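PDB 4LSD: irisin from Homo sapiens, which probably carries part of the benefit of muscular exercise as a hormone that promotes browning of white fat, and forms a dimer through its fibronectin type III domain. Local coordinates for residues M1-P6 and A76-G81; V7-R12 and A19-D24; F34-Q39 and Y70-Q75; R47-V52 and A60-E65. All coordinates share one frame; numbering follows the deposited sequence.

All four contacts belong to one fibronectin type III sandwich, and their chemistry changes with depth. Contact 3 joins two neighbouring central strands of the four-stranded sheet near the middle of the domain, and contact 2 is the hairpin that opens the three-stranded sheet. Both combine backbone bonds with valine and isoleucine packing, and they meet where Trp23 rests on Phe34 and Val9 on Val74. Contact 1 lies at one end of the sandwich, is partly buried, and relies on proline packing against the far end of the strand used by contact 3. Contact 4 is the buried one, yet lies at the dimer interface, where a guanidinium stacked on an indole, not strand pairing, joins its two segments.

Contact 1: M1-P6 and A76-G81; sequences MSPSAP and AISIQG
Met1 and Pro3 lie over the end of strand 69-78 of this fibronectin type III sandwich and the turn that follows it, where the chain's start packs on the other sheet before entering strand 9-12. Met1, a poorly ordered selenomethionine whose placement is approximate, comes first. Its bent chain crosses Gln80 obliquely, with CG 3.5 Å from Gln80 OE1. This is loose contact at an exposed margin. Pro3 then turns its ring toward residues 76-81 and is buried there: CG lies 4.0 Å from Ala76 O, while CD comes within 4.2 Å of Gly81 C. The surface it meets is kept in shape by an ST turn, in which Gln80 N donates to Ser78 OG at 2.9 Å, and by the bond from Ser78 N to Gly81 O at 2.8 Å. With a glycine in place of Pro3, the ring would be lost and the start of the chain would probably be set free to turn, opening a gap over Ala76 and Gly81. The CB of Ser4 points away from strand 69-78, and its backbone N is bonded to Glu27; its carbonyl O rests 4.1 Å from Ala76 CB. The segments are joined by packing alone, and Pro6 completes it: Pro6 CG lies 3.8 Å from Ala76 N and 4.1 Å from Ala76 CB.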
loop_
_atom_site.group_PDB
_atom_site.type_symbol
_atom_site.label_atom_id
_atom_site.label_comp_id
_atom_site.label_asym_id
_atom_site.label_seq_id
_atom_site.Cartn_x
_atom_site.Cartn_y
_atom_site.Cartn_z
HETATM N N MSE A 1 -6.597 14.531 -20.930
HETATM C CA MSE A 1 -5.447 15.265 -20.322
HETATM C C MSE A 1 -5.132 14.753 -18.918
HETATM O O MSE A 1 -5.778 13.824 -18.422
HETATM C CB MSE A 1 -5.741 16.761 -20.270
HETATM C CG MSE A 1 -6.902 17.090 -19.394
HETATM SE SE MSE A 1 -8.056 18.369 -20.230
HETATM C CE MSE A 1 -8.655 17.331 -21.746
ATOM N N SER A 2 -4.162 15.393 -18.271
ATOM C CA SER A 2 -3.727 14.928 -16.970
ATOM C C SER A 2 -3.016 15.959 -16.083
ATOM O O SER A 2 -2.490 16.957 -16.568
ATOM C CB SER A 2 -2.791 13.756 -17.215
ATOM O OG SER A 2 -1.660 14.170 -17.980
ATOM N N PRO A 3 -2.944 15.690 -14.767
ATOM C CA PRO A 3 -2.297 16.569 -13.786
ATOM C C PRO A 3 -0.779 16.537 -13.905
ATOM O O PRO A 3 -0.208 15.702 -14.604
ATOM C CB PRO A 3 -2.728 15.999 -12.432
ATOM C CG PRO A 3 -3.566 14.790 -12.742
ATOM C CD PRO A 3 -3.301 14.403 -14.154
ATOM N N SER A 4 -0.137 17.441 -13.181
ATOM C CA SER A 4 1.310 17.538 -13.174
ATOM C C SER A 4 1.871 16.642 -12.083
ATOM O O SER A 4 1.238 16.430 -11.042
ATOM C CB SER A 4 1.743 18.984 -12.918
ATOM O OG SER A 4 1.119 19.875 -13.829
ATOM N N ALA A 5 3.063 16.116 -12.328
ATOM C CA ALA A 5 3.709 15.249 -11.368
ATOM C C ALA A 5 3.730 15.949 -10.026
ATOM O O ALA A 5 3.568 17.162 -9.952
ATOM C CB ALA A 5 5.127 14.955 -11.810
ATOM N N PRO A 6 3.890 15.182 -8.942
ATOM C CA PRO A 6 3.938 15.744 -7.591
ATOM C C PRO A 6 5.268 16.471 -7.432
ATOM O O PRO A 6 6.250 16.093 -8.064
ATOM C CB PRO A 6 3.866 14.507 -6.696
ATOM C CG PRO A 6 3.049 13.561 -7.490
ATOM C CD PRO A 6 3.572 13.741 -8.900
ATOM N N ALA A 76 0.361 11.532 -9.280
ATOM C CA ALA A 76 -0.911 12.108 -8.871
ATOM C C ALA A 76 -2.042 11.627 -9.769
ATOM O O ALA A 76 -1.909 11.601 -10.992
ATOM C CB ALA A 76 -0.830 13.626 -8.888
ATOM N N ILE A 77 -3.160 11.255 -9.150
ATOM C CA ILE A 77 -4.316 10.746 -9.883
ATOM C C ILE A 77 -5.397 11.805 -10.006
ATOM O O ILE A 77 -5.738 12.469 -9.036
ATOM C CB ILE A 77 -4.967 9.538 -9.168
ATOM C CG1 ILE A 77 -3.899 8.548 -8.698
ATOM C CG2 ILE A 77 -5.967 8.864 -10.100
ATOM C CD1 ILE A 77 -3.273 7.750 -9.790
ATOM N N SER A 78 -5.949 11.939 -11.202
ATOM C CA SER A 78 -7.017 12.892 -11.463
ATOM C C SER A 78 -8.220 12.055 -11.873
ATOM O O SER A 78 -8.094 10.841 -12.031
ATOM C CB SER A 78 -6.608 13.824 -12.601
ATOM O OG SER A 78 -7.733 14.242 -13.345
ATOM N N ILE A 79 -9.380 12.680 -12.048
ATOM C CA ILE A 79 -10.560 11.922 -12.463
ATOM C C ILE A 79 -10.434 11.624 -13.959
ATOM O O ILE A 79 -11.015 10.667 -14.467
ATOM C CB ILE A 79 -11.874 12.707 -12.233
ATOM C CG1 ILE A 79 -13.078 11.787 -12.444
ATOM C CG2 ILE A 79 -11.988 13.857 -13.234
ATOM C CD1 ILE A 79 -13.248 10.765 -11.354
ATOM N N GLN A 80 -9.673 12.456 -14.662
ATOM C CA GLN A 80 -9.481 12.284 -16.101
ATOM C C GLN A 80 -8.245 11.462 -16.456
ATOM O O GLN A 80 -8.230 10.749 -17.466
ATOM C CB GLN A 80 -9.404 13.649 -16.795
ATOM C CG GLN A 80 -10.753 14.382 -16.887
ATOM C CD GLN A 80 -10.765 15.501 -17.939
ATOM O OE1 GLN A 80 -9.963 16.440 -17.884
ATOM N NE2 GLN A 80 -11.682 15.399 -18.901
ATOM N N GLY A 81 -7.212 11.557 -15.624
ATOM C CA GLY A 81 -5.999 10.810 -15.893
ATOM C C GLY A 81 -5.059 10.652 -14.715
ATOM O O GLY A 81 -5.475 10.596 -13.557
#

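Contact 2: V7-R12 and A19-D24; sequences VNVTVR and AVVSWD
Val9 and Val21 meet by their CG1 methyls, 3.7 Å apart, at the apolar centre of this hairpin. Each of these branches stands opposite its own backbone N (chi1 -172° in Val9, 180° in Val21), which leaves the CG2 of Val9 to rest on Trp23 CB at 3.9 Å. Farther along, Val11 CG1 touches Ala19 CB at 4.0 Å. This inner face looks across the sandwich to Val74, which Val9, Val21 and Trp23 all touch. Outward from it run the backbone bonds of the first two strands of the fibronectin type III domain: Thr10 pairs with Ser22 and Arg12 with Val20, both hydrogen-bonded antiparallel pairs. A beta bulge shifts the register between Thr10 and Val7, beyond which Val7 N donates to Asp24 O at 2.8 Å. Within the bulge, Val9 CA makes a CA-H...O contact of 3.0 Å with Ser22 O. The outer face is largely polar. Arg12 bends at chi3 and lays NE 3.1 Å from Ser22 OG, a weak bond at an angle of 122°. Asn8, a predicted N-glycosylation site without sugar here, is exposed at the bulge. The chemistry therefore implies a two-sided hairpin, sealed by valines toward the second sheet and largely polar on its outer face.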
loop_
_atom_site.group_PDB
_atom_site.type_symbol
_atom_site.label_atom_id
_atom_site.label_comp_id
_atom_site.label_asym_id
_atom_site.label_seq_id
_atom_site.Cartn_x
_atom_site.Cartn_y
_atom_site.Cartn_z
ATOM N N VAL A 7 5.301 17.499 -6.590
ATOM C CA VAL A 7 6.533 18.257 -6.357
ATOM C C VAL A 7 6.844 18.248 -4.868
ATOM O O VAL A 7 5.995 17.896 -4.049
ATOM C CB VAL A 7 6.399 19.744 -6.780
ATOM C CG1 VAL A 7 6.205 19.864 -8.271
ATOM C CG2 VAL A 7 5.222 20.377 -6.047
ATOM N N ASN A 8 8.062 18.633 -4.514
ATOM C CA ASN A 8 8.427 18.704 -3.113
ATOM C C ASN A 8 8.171 17.411 -2.358
ATOM O O ASN A 8 7.676 17.433 -1.227
ATOM C CB ASN A 8 7.632 19.827 -2.459
ATOM C CG ASN A 8 7.937 21.182 -3.068
ATOM O OD1 ASN A 8 7.031 21.976 -3.349
ATOM N ND2 ASN A 8 9.221 21.460 -3.264
ATOM N N VAL A 9 8.493 16.285 -2.979
ATOM C CA VAL A 9 8.292 15.011 -2.323
ATOM C C VAL A 9 9.392 14.904 -1.270
ATOM O O VAL A 9 10.580 14.980 -1.587
ATOM C CB VAL A 9 8.382 13.862 -3.332
ATOM C CG1 VAL A 9 7.988 12.561 -2.669
ATOM C CG2 VAL A 9 7.480 14.155 -4.528
ATOM N N THR A 10 8.990 14.754 -0.010
ATOM C CA THR A 10 9.950 14.668 1.087
ATOM C C THR A 10 9.687 13.427 1.941
ATOM O O THR A 10 8.579 12.884 1.947
ATOM C CB THR A 10 9.903 15.963 2.003
ATOM O OG1 THR A 10 9.167 15.701 3.205
ATOM C CG2 THR A 10 9.203 17.120 1.282
ATOM N N VAL A 11 10.713 12.982 2.657
ATOM C CA VAL A 11 10.595 11.833 3.537
ATOM C C VAL A 11 10.799 12.283 4.968
ATOM O O VAL A 11 11.886 12.729 5.314
ATOM C CB VAL A 11 11.668 10.777 3.268
ATOM C CG1 VAL A 11 11.633 9.734 4.382
ATOM C CG2 VAL A 11 11.444 10.135 1.929
ATOM N N ARG A 12 9.774 12.171 5.804
ATOM C CA ARG A 12 9.918 12.575 7.201
ATOM C C ARG A 12 9.694 11.428 8.177
ATOM O O ARG A 12 9.317 10.324 7.779
ATOM C CB ARG A 12 8.973 13.740 7.524
ATOM C CG ARG A 12 7.687 13.755 6.714
ATOM C CD ARG A 12 6.890 15.002 7.041
ATOM N NE ARG A 12 6.834 15.970 5.946
ATOM C CZ ARG A 12 6.727 17.285 6.128
ATOM N NH1 ARG A 12 6.678 17.775 7.359
ATOM N NH2 ARG A 12 6.635 18.105 5.087
ATOM N N ALA A 19 8.717 4.918 7.436
ATOM C CA ALA A 19 8.935 6.300 7.027
ATOM C C ALA A 19 7.619 6.839 6.505
ATOM O O ALA A 19 6.698 6.072 6.228
ATOM C CB ALA A 19 10.005 6.386 5.936
ATOM N N VAL A 20 7.535 8.159 6.388
ATOM C CA VAL A 20 6.348 8.830 5.879
ATOM C C VAL A 20 6.800 9.681 4.696
ATOM O O VAL A 20 7.831 10.345 4.770
ATOM C CB VAL A 20 5.703 9.753 6.939
ATOM C CG1 VAL A 20 4.525 10.500 6.314
ATOM C CG2 VAL A 20 5.229 8.934 8.141
ATOM N N VAL A 21 6.033 9.650 3.612
ATOM C CA VAL A 21 6.348 10.397 2.397
ATOM C C VAL A 21 5.327 11.501 2.217
ATOM O O VAL A 21 4.137 11.262 2.385
ATOM C CB VAL A 21 6.281 9.479 1.153
ATOM C CG1 VAL A 21 6.609 10.262 -0.116
ATOM C CG2 VAL A 21 7.232 8.314 1.324
ATOM N N SER A 22 5.782 12.701 1.871
ATOM C CA SER A 22 4.872 13.833 1.669
ATOM C C SER A 22 5.159 14.478 0.331
ATOM O O SER A 22 6.247 14.322 -0.223
ATOM C CB SER A 22 5.056 14.898 2.754
ATOM O OG SER A 22 5.088 14.320 4.041
ATOM N N TRP A 23 4.192 15.230 -0.174
ATOM C CA TRP A 23 4.365 15.897 -1.447
ATOM C C TRP A 23 3.342 16.989 -1.590
ATOM O O TRP A 23 2.481 17.168 -0.729
ATOM C CB TRP A 23 4.191 14.910 -2.597
ATOM C CG TRP A 23 2.811 14.298 -2.653
ATOM C CD1 TRP A 23 1.706 14.785 -3.300
ATOM C CD2 TRP A 23 2.397 13.100 -2.002
ATOM N NE1 TRP A 23 0.626 13.958 -3.083
ATOM C CE2 TRP A 23 1.024 12.917 -2.282
ATOM C CE3 TRP A 23 3.051 12.162 -1.193
ATOM C CZ2 TRP A 23 0.297 11.828 -1.792
ATOM C CZ3 TRP A 23 2.331 11.079 -0.703
ATOM C CH2 TRP A 23 0.966 10.926 -1.000
ATOM N N ASP A 24 3.451 17.718 -2.691
ATOM C CA ASP A 24 2.521 18.782 -3.008
ATOM C C ASP A 24 2.190 18.580 -4.457
ATOM O O ASP A 24 2.916 17.895 -5.183
ATOM C CB ASP A 24 3.141 20.172 -2.876
ATOM C CG ASP A 24 3.653 20.449 -1.507
ATOM O OD1 ASP A 24 2.872 20.306 -0.542
ATOM O OD2 ASP A 24 4.843 20.823 -1.407
#

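Contact 3: F34-Q39 and Y70-Q75; sequences FAISQQ and YIVHVQ
Ile36 lies alongside Val74, the two side chains pointing the same way, with Ile36 CG1 3.9 Å from Val74 CG2. The other branch of the isoleucine, CG2, crosses toward the neighbouring residue on the same face and stops 4.1 Å from Val72 CG1. These three residues make a small apolar patch directed into the sandwich, where Ile36 and Val74 also touch Trp23. Farther along that face, the chain of Gln38 leaves opposite its backbone N (chi1 168°), runs out extended and crosses Tyr70 at a slant, so that NE2 comes 3.8 Å from Tyr70 CE1. Amide and ring planes stand 78° apart. The phenol oxygen of Tyr70 is bonded outside these strands, to the backbone N of Glu65, which fits a tyrosine corner, as in other Greek-key beta sandwiches. Beneath the side chains, six backbone bonds join residues 34-39 to residues 70-75 in regular antiparallel register, three pairs giving two bonds each. Ser37 N donates to His73 O at 3.0 Å in the carbonyl plane. At one end Ala35 N reaches Gln75 O from above the carbonyl plane, at 3.1 Å, while the bond from Gln75 N back to Ala35 O is bent to 132°. Between the pairs, Val72 CA adds a CA-H...O contact of 3.2 Å to Ser37 O. Ala35, Ser37, Gln39, Ile71, His73 and Gln75 turn to the opposite face. A largely apolar face over a continuous set of backbone bonds is what the C and F strands supply at the centre of a fibronectin type III domain.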
loop_
_atom_site.group_PDB
_atom_site.type_symbol
_atom_site.label_atom_id
_atom_site.label_comp_id
_atom_site.label_asym_id
_atom_site.label_seq_id
_atom_site.Cartn_x
_atom_site.Cartn_y
_atom_site.Cartn_z
ATOM N N PHE A 34 -3.470 9.328 -5.321
ATOM C CA PHE A 34 -2.054 9.183 -5.589
ATOM C C PHE A 34 -1.642 7.724 -5.720
ATOM O O PHE A 34 -2.317 6.829 -5.220
ATOM C CB PHE A 34 -1.269 9.788 -4.442
ATOM C CG PHE A 34 -1.254 8.928 -3.205
ATOM C CD1 PHE A 34 -0.326 7.894 -3.069
ATOM C CD2 PHE A 34 -2.168 9.145 -2.179
ATOM C CE1 PHE A 34 -0.308 7.092 -1.933
ATOM C CE2 PHE A 34 -2.162 8.347 -1.033
ATOM C CZ PHE A 34 -1.229 7.319 -0.909
ATOM N N ALA A 35 -0.516 7.490 -6.383
ATOM C CA ALA A 35 0.020 6.143 -6.526
ATOM C C ALA A 35 1.491 6.248 -6.171
ATOM O O ALA A 35 2.193 7.133 -6.656
ATOM C CB ALA A 35 -0.148 5.640 -7.943
ATOM N N ILE A 36 1.955 5.362 -5.302
ATOM C CA ILE A 36 3.360 5.362 -4.892
ATOM C C ILE A 36 4.015 4.016 -5.223
ATOM O O ILE A 36 3.362 2.970 -5.169
ATOM C CB ILE A 36 3.512 5.642 -3.368
ATOM C CG1 ILE A 36 3.527 7.147 -3.104
ATOM C CG2 ILE A 36 4.798 5.033 -2.836
ATOM C CD1 ILE A 36 3.830 7.509 -1.656
ATOM N N SER A 37 5.299 4.060 -5.586
ATOM C CA SER A 37 6.085 2.861 -5.900
ATOM C C SER A 37 7.226 2.850 -4.927
ATOM O O SER A 37 7.840 3.885 -4.665
ATOM C CB SER A 37 6.709 2.903 -7.295
ATOM O OG SER A 37 5.734 2.998 -8.308
ATOM N N GLN A 38 7.528 1.672 -4.410
ATOM C CA GLN A 38 8.613 1.528 -3.463
ATOM C C GLN A 38 9.442 0.303 -3.791
ATOM O O GLN A 38 8.907 -0.775 -4.040
ATOM C CB GLN A 38 8.056 1.385 -2.048
ATOM C CG GLN A 38 9.091 0.942 -1.019
ATOM C CD GLN A 38 8.456 0.386 0.243
ATOM O OE1 GLN A 38 7.629 1.042 0.887
ATOM N NE2 GLN A 38 8.841 -0.832 0.607
ATOM N N GLN A 39 10.754 0.474 -3.813
ATOM C CA GLN A 39 11.651 -0.641 -4.056
ATOM C C GLN A 39 12.997 -0.291 -3.455
ATOM O O GLN A 39 13.353 0.882 -3.352
ATOM C CB GLN A 39 11.777 -0.951 -5.556
ATOM C CG GLN A 39 12.125 0.216 -6.413
ATOM C CD GLN A 39 12.236 -0.160 -7.883
ATOM O OE1 GLN A 39 11.231 -0.350 -8.574
ATOM N NE2 GLN A 39 13.465 -0.272 -8.367
ATOM N N TYR A 70 16.204 3.056 -0.093
ATOM C CA TYR A 70 14.983 2.897 -0.873
ATOM C C TYR A 70 14.796 3.986 -1.906
ATOM O O TYR A 70 15.377 5.063 -1.813
ATOM C CB TYR A 70 13.772 2.912 0.050
ATOM C CG TYR A 70 13.591 1.655 0.862
ATOM C CD1 TYR A 70 12.812 0.604 0.382
ATOM C CD2 TYR A 70 14.192 1.514 2.110
ATOM C CE1 TYR A 70 12.632 -0.554 1.123
ATOM C CE2 TYR A 70 14.021 0.357 2.860
ATOM C CZ TYR A 70 13.240 -0.669 2.360
ATOM O OH TYR A 70 13.061 -1.805 3.103
ATOM N N ILE A 71 13.968 3.694 -2.895
ATOM C CA ILE A 71 13.661 4.646 -3.936
ATOM C C ILE A 71 12.154 4.621 -4.070
ATOM O O ILE A 71 11.551 3.579 -4.312
ATOM C CB ILE A 71 14.299 4.268 -5.265
ATOM C CG1 ILE A 71 15.804 4.089 -5.076
ATOM C CG2 ILE A 71 14.032 5.365 -6.290
ATOM C CD1 ILE A 71 16.523 3.712 -6.340
ATOM N N VAL A 72 11.557 5.789 -3.893
ATOM C CA VAL A 72 10.118 5.952 -3.940
ATOM C C VAL A 72 9.746 6.959 -5.007
ATOM O O VAL A 72 10.410 7.979 -5.150
ATOM C CB VAL A 72 9.610 6.467 -2.571
ATOM C CG1 VAL A 72 8.289 7.215 -2.722
ATOM C CG2 VAL A 72 9.465 5.306 -1.605
ATOM N N HIS A 73 8.689 6.676 -5.759
ATOM C CA HIS A 73 8.214 7.613 -6.774
ATOM C C HIS A 73 6.751 7.862 -6.479
ATOM O O HIS A 73 6.014 6.938 -6.143
ATOM C CB HIS A 73 8.324 7.047 -8.193
ATOM C CG HIS A 73 9.729 6.916 -8.690
ATOM N ND1 HIS A 73 10.316 7.832 -9.530
ATOM C CD2 HIS A 73 10.666 5.970 -8.439
ATOM C CE1 HIS A 73 11.564 7.460 -9.778
ATOM N NE2 HIS A 73 11.796 6.338 -9.127
ATOM N N VAL A 74 6.326 9.110 -6.602
ATOM C CA VAL A 74 4.938 9.444 -6.353
ATOM C C VAL A 74 4.311 9.887 -7.660
ATOM O O VAL A 74 4.987 10.424 -8.528
ATOM C CB VAL A 74 4.811 10.584 -5.325
ATOM C CG1 VAL A 74 3.345 10.803 -4.968
ATOM C CG2 VAL A 74 5.613 10.260 -4.089
ATOM N N GLN A 75 3.016 9.642 -7.804
ATOM C CA GLN A 75 2.276 10.027 -9.004
ATOM C C GLN A 75 0.938 10.598 -8.534
ATOM O O GLN A 75 0.430 10.197 -7.491
ATOM C CB GLN A 75 2.031 8.808 -9.888
ATOM C CG GLN A 75 1.044 9.062 -11.005
ATOM C CD GLN A 75 0.672 7.792 -11.729
ATOM O OE1 GLN A 75 0.857 7.675 -12.937
ATOM N NE2 GLN A 75 0.149 6.826 -10.988
#

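Contact 4: R47-V52 and A60-E65; sequences RFIQEV and ALWDLE
The edge strand of the four-stranded sheet of this fibronectin type III domain, 46-52, here meets the turn that follows strand 58-61, through a cation-pi stack of Arg47 on Trp62. Arg47 is required for dimerization, and its strand pairs with a strand of the second subunit, so that the sheet continues from one chain into the next. The guanidinium lies flat over the indole, with planes at 5° and CZ 4.1 Å from the centroid of the six-membered ring. A bend at chi3 (91°) turns the group into this position. Trp62 is held a second time, by its backbone: Arg47 NH2 donates to Trp62 O at 2.6 Å, on a lone pair in the carbonyl plane, and NH1 adds a weaker bond to Trp62 O at 2.9 Å. Leu61 CB meets the edge of the guanidinium 3.7 Å from Arg47 NH2, and Leu64 CD2 approaches NH2 obliquely at the same distance. Across the interface, Glu51 of this chain forms a salt bridge with Arg47 of the second subunit, while NH1 of this Arg47 makes only a long, weak ion pair with Glu51 of that subunit. With an alanine here, the carbonyl of Trp62 would probably lose both these donors, the indole its stacked cation, and Glu51 of the second subunit a weak ion-pair partner. Two residues along the strand, Ile49 supplies the apolar part of the contact: its CD1 touches Leu61 CD2 at 4.0 Å and meets the indole obliquely, 3.5 Å from Trp62 CZ3.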
loop_
_atom_site.group_PDB
_atom_site.type_symbol
_atom_site.label_atom_id
_atom_site.label_comp_id
_atom_site.label_asym_id
_atom_site.label_seq_id
_atom_site.Cartn_x
_atom_site.Cartn_y
_atom_site.Cartn_z
ATOM N N ARG A 47 6.799 -2.739 -3.939
ATOM C CA ARG A 47 5.555 -2.421 -3.249
ATOM C C ARG A 47 4.850 -1.222 -3.882
ATOM O O ARG A 47 5.476 -0.199 -4.167
ATOM C CB ARG A 47 5.827 -2.137 -1.772
ATOM C CG ARG A 47 4.573 -1.875 -0.967
ATOM C CD ARG A 47 4.764 -2.269 0.494
ATOM N NE ARG A 47 5.253 -1.160 1.301
ATOM C CZ ARG A 47 5.902 -1.301 2.453
ATOM N NH1 ARG A 47 6.150 -2.514 2.936
ATOM N NH2 ARG A 47 6.287 -0.220 3.128
ATOM N N PHE A 48 3.544 -1.360 -4.100
ATOM C CA PHE A 48 2.746 -0.298 -4.702
ATOM C C PHE A 48 1.553 0.091 -3.826
ATOM O O PHE A 48 0.778 -0.771 -3.420
ATOM C CB PHE A 48 2.205 -0.735 -6.066
ATOM C CG PHE A 48 3.258 -1.209 -7.013
ATOM C CD1 PHE A 48 3.617 -2.557 -7.066
ATOM C CD2 PHE A 48 3.905 -0.303 -7.848
ATOM C CE1 PHE A 48 4.611 -2.993 -7.940
ATOM C CE2 PHE A 48 4.897 -0.725 -8.723
ATOM C CZ PHE A 48 5.255 -2.072 -8.773
ATOM N N ILE A 49 1.399 1.385 -3.546
ATOM C CA ILE A 49 0.272 1.854 -2.753
ATOM C C ILE A 49 -0.487 2.883 -3.555
ATOM O O ILE A 49 0.109 3.763 -4.158
ATOM C CB ILE A 49 0.704 2.525 -1.457
ATOM C CG1 ILE A 49 1.528 1.561 -0.609
ATOM C CG2 ILE A 49 -0.535 2.963 -0.684
ATOM C CD1 ILE A 49 2.156 2.212 0.596
ATOM N N GLN A 50 -1.807 2.765 -3.580
ATOM C CA GLN A 50 -2.641 3.720 -4.307
ATOM C C GLN A 50 -3.824 4.057 -3.408
ATOM O O GLN A 50 -4.327 3.200 -2.697
ATOM C CB GLN A 50 -3.157 3.121 -5.625
ATOM C CG GLN A 50 -3.912 4.112 -6.499
ATOM C CD GLN A 50 -4.752 3.447 -7.591
ATOM O OE1 GLN A 50 -5.893 3.030 -7.357
ATOM N NE2 GLN A 50 -4.186 3.341 -8.788
ATOM N N GLU A 51 -4.231 5.318 -3.397
ATOM C CA GLU A 51 -5.385 5.738 -2.615
ATOM C C GLU A 51 -6.097 6.735 -3.488
ATOM O O GLU A 51 -5.477 7.595 -4.100
ATOM C CB GLU A 51 -4.986 6.384 -1.284
ATOM C CG GLU A 51 -4.440 5.400 -0.268
ATOM C CD GLU A 51 -4.279 6.012 1.112
ATOM O OE1 GLU A 51 -4.340 7.256 1.210
ATOM O OE2 GLU A 51 -4.086 5.255 2.092
ATOM N N VAL A 52 -7.409 6.603 -3.564
ATOM C CA VAL A 52 -8.202 7.483 -4.394
ATOM C C VAL A 52 -9.363 8.015 -3.561
ATOM O O VAL A 52 -9.705 7.437 -2.523
ATOM C CB VAL A 52 -8.672 6.704 -5.644
ATOM C CG1 VAL A 52 -9.746 7.456 -6.397
ATOM C CG2 VAL A 52 -7.467 6.474 -6.556
ATOM N N ALA A 60 2.310 6.652 4.587
ATOM C CA ALA A 60 3.265 5.938 5.431
ATOM C C ALA A 60 3.754 4.655 4.766
ATOM O O ALA A 60 3.002 3.995 4.058
ATOM C CB ALA A 60 2.628 5.601 6.751
ATOM N N LEU A 61 5.017 4.311 4.995
ATOM C CA LEU A 61 5.599 3.093 4.452
ATOM C C LEU A 61 6.027 2.301 5.672
ATOM O O LEU A 61 6.827 2.771 6.482
ATOM C CB LEU A 61 6.821 3.408 3.583
ATOM C CG LEU A 61 6.583 4.448 2.489
ATOM C CD1 LEU A 61 7.930 4.945 1.985
ATOM C CD2 LEU A 61 5.756 3.854 1.357
ATOM N N TRP A 62 5.499 1.095 5.797
ATOM C CA TRP A 62 5.792 0.254 6.941
ATOM C C TRP A 62 6.622 -0.970 6.584
ATOM O O TRP A 62 6.828 -1.280 5.414
ATOM C CB TRP A 62 4.478 -0.213 7.537
ATOM C CG TRP A 62 3.723 -1.117 6.589
ATOM C CD1 TRP A 62 3.646 -2.481 6.646
ATOM C CD2 TRP A 62 2.999 -0.726 5.403
ATOM N NE1 TRP A 62 2.922 -2.966 5.575
ATOM C CE2 TRP A 62 2.515 -1.915 4.801
ATOM C CE3 TRP A 62 2.714 0.508 4.797
ATOM C CZ2 TRP A 62 1.766 -1.902 3.616
ATOM C CZ3 TRP A 62 1.969 0.518 3.621
ATOM C CH2 TRP A 62 1.503 -0.681 3.045
ATOM N N ASP A 63 7.089 -1.665 7.615
ATOM C CA ASP A 63 7.856 -2.882 7.441
ATOM C C ASP A 63 9.042 -2.713 6.500
ATOM O O ASP A 63 9.310 -3.578 5.665
ATOM C CB ASP A 63 6.917 -3.969 6.926
ATOM C CG ASP A 63 7.449 -5.374 7.156
ATOM O OD1 ASP A 63 8.067 -5.621 8.218
ATOM O OD2 ASP A 63 7.225 -6.242 6.276
ATOM N N LEU A 64 9.751 -1.599 6.639
ATOM C CA LEU A 64 10.913 -1.358 5.808
ATOM C C LEU A 64 12.086 -2.081 6.431
ATOM O O LEU A 64 12.061 -2.426 7.614
ATOM C CB LEU A 64 11.225 0.133 5.723
ATOM C CG LEU A 64 10.201 0.995 4.991
ATOM C CD1 LEU A 64 10.762 2.399 4.834
ATOM C CD2 LEU A 64 9.898 0.388 3.617
ATOM N N GLU A 65 13.112 -2.300 5.622
ATOM C CA GLU A 65 14.332 -2.971 6.054
ATOM C C GLU A 65 15.226 -1.974 6.773
ATOM O O GLU A 65 15.323 -0.823 6.356
ATOM C CB GLU A 65 15.075 -3.499 4.836
ATOM C CG GLU A 65 14.834 -4.942 4.532
ATOM C CD GLU A 65 15.838 -5.817 5.225
ATOM O OE1 GLU A 65 15.748 -7.054 5.076
ATOM O OE2 GLU A 65 16.721 -5.259 5.916
#